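Local coordinates for acetyltransferase (Elizabethkingia anophelis, PDB 6AO7), which binds acetyl-CoA as a dimeric member of the GNAT family and probably transfers its acetyl group to a substrate that is not established, at residues Gly126-Phe137 / Cys152-Met160. Sequence-based numbering, arbitrary orientation.
Sequences GFRITDIRKNFF and CTDMILLTM. With SO4 (sulfate ion), chain C; SO4 (sulfate ion), chain B.
A classic beta bulge sets Thr130 and Asp131 opposite the single residue Leu157, so that one carbonyl serves two successive amides. Leu157 O accepts from Thr130 N at 2.9 Å, the donor in the carbonyl plane, and from Asp131 N at a longer 3.2 Å, tilted from it. The extra residue turns the Thr130 side chain toward the partner strand, where its OG1 lies 2.8 Å from Thr159 OG1, a hydroxyl-to-hydroxyl hydrogen bond between side chains that cross at about a right angle. A chi1 of 55° tucks OG1 of Thr130 in between its own N and C, aiming it at Thr159, and its methyl CG2 rests against Thr159 CB.

Beyond the bulge the antiparallel pairing resumes, shifted by one residue, and Arg133 N donates almost straight to Met155 O. Arg133 then runs extended beside Met155, its guanidinium carrying Leu157 CD1 over one face. These are the last two strands of the GNAT sheet, with 155-161 inserted between 106-112 and the outermost strand 128-133; the link between them holds helix 136-140 and a small two-stranded sheet. The side chain of Met155 comes to about 6 Å from bound acetyl-CoA.

Past the strand, a type II turn from Arg133 to Phe136 leads into helix 136-140. Asp154 OD2 accepts Asn135 N at 2.7 Å on its anti side, and also forms a salt bridge with Arg128 of the second subunit. At this end sulfur meets a ring twice: Met155 SD stands over the Phe136 face, 4.4 Å from the ring centroid, while the Phe137 ring has Phe136 CD2 on one face and Cys152 SG on the opposite one. At the other end, Met160 CB makes a CH-pi contact over one face of the Phe127 ring, toward its rim, 4.1 Å from the centroid, with Met160 SD more distant above the ring in a Met-aromatic contact.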
# COMPACT_ATOMS: atom_id res chain seq x y z
N GLY A 126 4.77 -12.46 -4.27
CA GLY A 126 6.09 -12.54 -3.68
C GLY A 126 6.85 -11.24 -3.62
O GLY A 126 7.98 -11.23 -3.12
N PHE A 127 6.28 -10.14 -4.10
CA PHE A 127 6.96 -8.86 -4.04
C PHE A 127 6.83 -8.26 -2.65
O PHE A 127 5.76 -8.30 -2.05
CB PHE A 127 6.37 -7.90 -5.07
CG PHE A 127 6.72 -8.23 -6.48
CD1 PHE A 127 5.95 -9.13 -7.23
CD2 PHE A 127 7.81 -7.61 -7.08
CE1 PHE A 127 6.28 -9.40 -8.55
CE2 PHE A 127 8.13 -7.89 -8.39
CZ PHE A 127 7.37 -8.79 -9.13
N ARG A 128 7.93 -7.70 -2.15
CA ARG A 128 7.93 -6.99 -0.87
C ARG A 128 7.96 -5.49 -1.16
O ARG A 128 8.63 -5.05 -2.09
CB ARG A 128 9.14 -7.37 -0.02
CG ARG A 128 9.23 -8.85 0.34
CD ARG A 128 8.49 -9.18 1.63
NE ARG A 128 9.06 -8.52 2.81
CZ ARG A 128 10.04 -9.02 3.56
NH1 ARG A 128 10.58 -10.20 3.26
NH2 ARG A 128 10.49 -8.35 4.62
N ILE A 129 7.27 -4.70 -0.34
CA ILE A 129 7.37 -3.26 -0.50
C ILE A 129 8.74 -2.80 -0.02
O ILE A 129 9.16 -3.13 1.10
CB ILE A 129 6.23 -2.55 0.25
CG1 ILE A 129 4.88 -3.01 -0.30
CG2 ILE A 129 6.39 -1.06 0.15
CD1 ILE A 129 3.71 -2.38 0.41
N THR A 130 9.48 -2.08 -0.87
CA THR A 130 10.85 -1.74 -0.47
C THR A 130 11.21 -0.26 -0.52
O THR A 130 12.11 0.17 0.21
CB THR A 130 11.88 -2.52 -1.30
OG1 THR A 130 11.65 -2.31 -2.70
CG2 THR A 130 11.82 -4.01 -0.96
N ASP A 131 10.54 0.53 -1.36
CA ASP A 131 11.00 1.90 -1.58
C ASP A 131 9.83 2.80 -1.95
O ASP A 131 8.86 2.36 -2.57
CB ASP A 131 12.04 1.97 -2.71
CG ASP A 131 13.34 1.30 -2.35
OD1 ASP A 131 14.17 1.95 -1.68
OD2 ASP A 131 13.54 0.13 -2.74
N ILE A 132 9.93 4.08 -1.56
CA ILE A 132 8.99 5.11 -1.99
C ILE A 132 9.75 6.12 -2.85
O ILE A 132 10.81 6.61 -2.45
CB ILE A 132 8.33 5.82 -0.79
CG1 ILE A 132 7.85 4.79 0.23
CG2 ILE A 132 7.17 6.68 -1.28
CD1 ILE A 132 6.94 3.75 -0.37
N ARG A 133 9.20 6.44 -4.02
CA ARG A 133 9.71 7.49 -4.89
C ARG A 133 8.77 8.70 -4.79
O ARG A 133 7.78 8.78 -5.50
CB ARG A 133 9.82 7.01 -6.34
CG ARG A 133 10.83 5.89 -6.57
CD ARG A 133 10.89 5.50 -8.05
NE ARG A 133 11.96 4.54 -8.34
CZ ARG A 133 12.20 4.04 -9.54
NH1 ARG A 133 11.45 4.39 -10.58
NH2 ARG A 133 13.19 3.17 -9.71
N LYS A 134 9.12 9.65 -3.92
CA LYS A 134 8.23 10.78 -3.66
C LYS A 134 8.05 11.64 -4.90
O LYS A 134 9.02 12.03 -5.56
CB LYS A 134 8.77 11.62 -2.51
CG LYS A 134 7.90 12.83 -2.18
CD LYS A 134 8.54 13.70 -1.11
CE LYS A 134 7.75 14.98 -0.89
NZ LYS A 134 8.31 15.79 0.22
N ASN A 135 6.79 11.95 -5.23
CA ASN A 135 6.44 12.82 -6.35
C ASN A 135 6.90 12.29 -7.70
O ASN A 135 7.06 13.06 -8.65
CB ASN A 135 6.97 14.25 -6.14
CG ASN A 135 6.11 15.06 -5.18
OD1 ASN A 135 4.92 14.77 -5.00
ND2 ASN A 135 6.70 16.08 -4.58
N PHE A 136 7.10 10.97 -7.82
CA PHE A 136 7.50 10.40 -9.10
C PHE A 136 6.49 10.72 -10.19
O PHE A 136 6.86 11.16 -11.29
CB PHE A 136 7.68 8.88 -8.98
CG PHE A 136 7.95 8.20 -10.30
CD1 PHE A 136 9.24 8.12 -10.80
CD2 PHE A 136 6.91 7.66 -11.05
CE1 PHE A 136 9.48 7.51 -12.02
CE2 PHE A 136 7.15 7.06 -12.26
CZ PHE A 136 8.44 6.97 -12.74
N PHE A 137 5.20 10.48 -9.92
CA PHE A 137 4.19 10.71 -10.94
C PHE A 137 3.97 12.20 -11.17
O PHE A 137 3.75 12.63 -12.31
CB PHE A 137 2.89 10.01 -10.55
CG PHE A 137 2.97 8.51 -10.62
CD1 PHE A 137 2.89 7.85 -11.84
CD2 PHE A 137 3.11 7.75 -9.47
CE1 PHE A 137 2.97 6.48 -11.92
CE2 PHE A 137 3.19 6.36 -9.54
CZ PHE A 137 3.11 5.73 -10.77
N CYS A 152 -2.61 10.28 -7.16
CA CYS A 152 -1.49 9.36 -7.37
C CYS A 152 -0.24 10.18 -7.63
O CYS A 152 0.06 10.54 -8.77
CB CYS A 152 -1.82 8.42 -8.52
SG CYS A 152 -0.53 7.24 -8.87
N THR A 153 0.51 10.48 -6.57
CA THR A 153 1.71 11.31 -6.67
C THR A 153 3.01 10.53 -6.59
O THR A 153 3.99 10.90 -7.24
CB THR A 153 1.73 12.37 -5.55
OG1 THR A 153 1.56 11.70 -4.30
CG2 THR A 153 0.62 13.39 -5.72
N ASP A 154 3.06 9.49 -5.78
CA ASP A 154 4.31 8.81 -5.45
C ASP A 154 4.31 7.40 -6.02
O ASP A 154 3.26 6.79 -6.21
CB ASP A 154 4.53 8.76 -3.93
CG ASP A 154 4.25 10.08 -3.24
OD1 ASP A 154 3.63 10.07 -2.15
OD2 ASP A 154 4.63 11.15 -3.77
N MET A 155 5.50 6.89 -6.32
CA MET A 155 5.62 5.51 -6.76
C MET A 155 6.02 4.64 -5.57
O MET A 155 6.95 4.98 -4.84
CB MET A 155 6.64 5.35 -7.88
CG MET A 155 7.02 3.91 -8.07
SD MET A 155 8.04 3.67 -9.52
CE MET A 155 6.78 3.81 -10.78
N ILE A 156 5.29 3.54 -5.38
CA ILE A 156 5.66 2.50 -4.42
C ILE A 156 6.42 1.42 -5.17
O ILE A 156 5.88 0.82 -6.11
CB ILE A 156 4.43 1.92 -3.72
CG1 ILE A 156 3.62 3.04 -3.09
CG2 ILE A 156 4.86 0.86 -2.71
CD1 ILE A 156 2.29 2.55 -2.58
N LEU A 157 7.66 1.17 -4.77
CA LEU A 157 8.50 0.19 -5.45
C LEU A 157 8.49 -1.10 -4.64
O LEU A 157 8.72 -1.07 -3.43
CB LEU A 157 9.92 0.72 -5.60
CG LEU A 157 10.76 0.34 -6.82
CD1 LEU A 157 10.18 0.93 -8.10
CD2 LEU A 157 12.21 0.77 -6.65
N LEU A 158 8.24 -2.22 -5.30
CA LEU A 158 8.27 -3.54 -4.67
C LEU A 158 9.32 -4.40 -5.35
O LEU A 158 9.57 -4.27 -6.54
CB LEU A 158 6.90 -4.25 -4.75
CG LEU A 158 5.67 -3.51 -4.24
CD1 LEU A 158 5.01 -2.69 -5.35
CD2 LEU A 158 4.64 -4.51 -3.65
N THR A 159 9.91 -5.31 -4.58
CA THR A 159 11.07 -6.06 -5.01
C THR A 159 10.90 -7.51 -4.62
O THR A 159 10.49 -7.82 -3.50
CB THR A 159 12.37 -5.56 -4.37
OG1 THR A 159 12.53 -4.16 -4.64
CG2 THR A 159 13.56 -6.32 -4.93
N MET A 160 11.25 -8.40 -5.54
CA MET A 160 11.22 -9.83 -5.29
C MET A 160 12.62 -10.37 -5.49
O MET A 160 13.22 -10.14 -6.54
CB MET A 160 10.25 -10.53 -6.22
CG MET A 160 10.28 -12.03 -6.08
SD MET A 160 9.32 -12.80 -7.39
CE MET A 160 9.83 -14.51 -7.20
S SO4 C . 4.93 18.13 -2.01
O1 SO4 C . 4.83 18.90 -0.77
O2 SO4 C . 3.78 18.42 -2.86
O3 SO4 C . 4.95 16.71 -1.70
O4 SO4 C . 6.16 18.50 -2.70
S SO4 B . 14.15 -11.48 5.03
O1 SO4 B . 14.88 -12.03 3.89
O2 SO4 B . 13.23 -12.49 5.55
O3 SO4 B . 13.38 -10.31 4.60
O4 SO4 B . 15.10 -11.08 6.07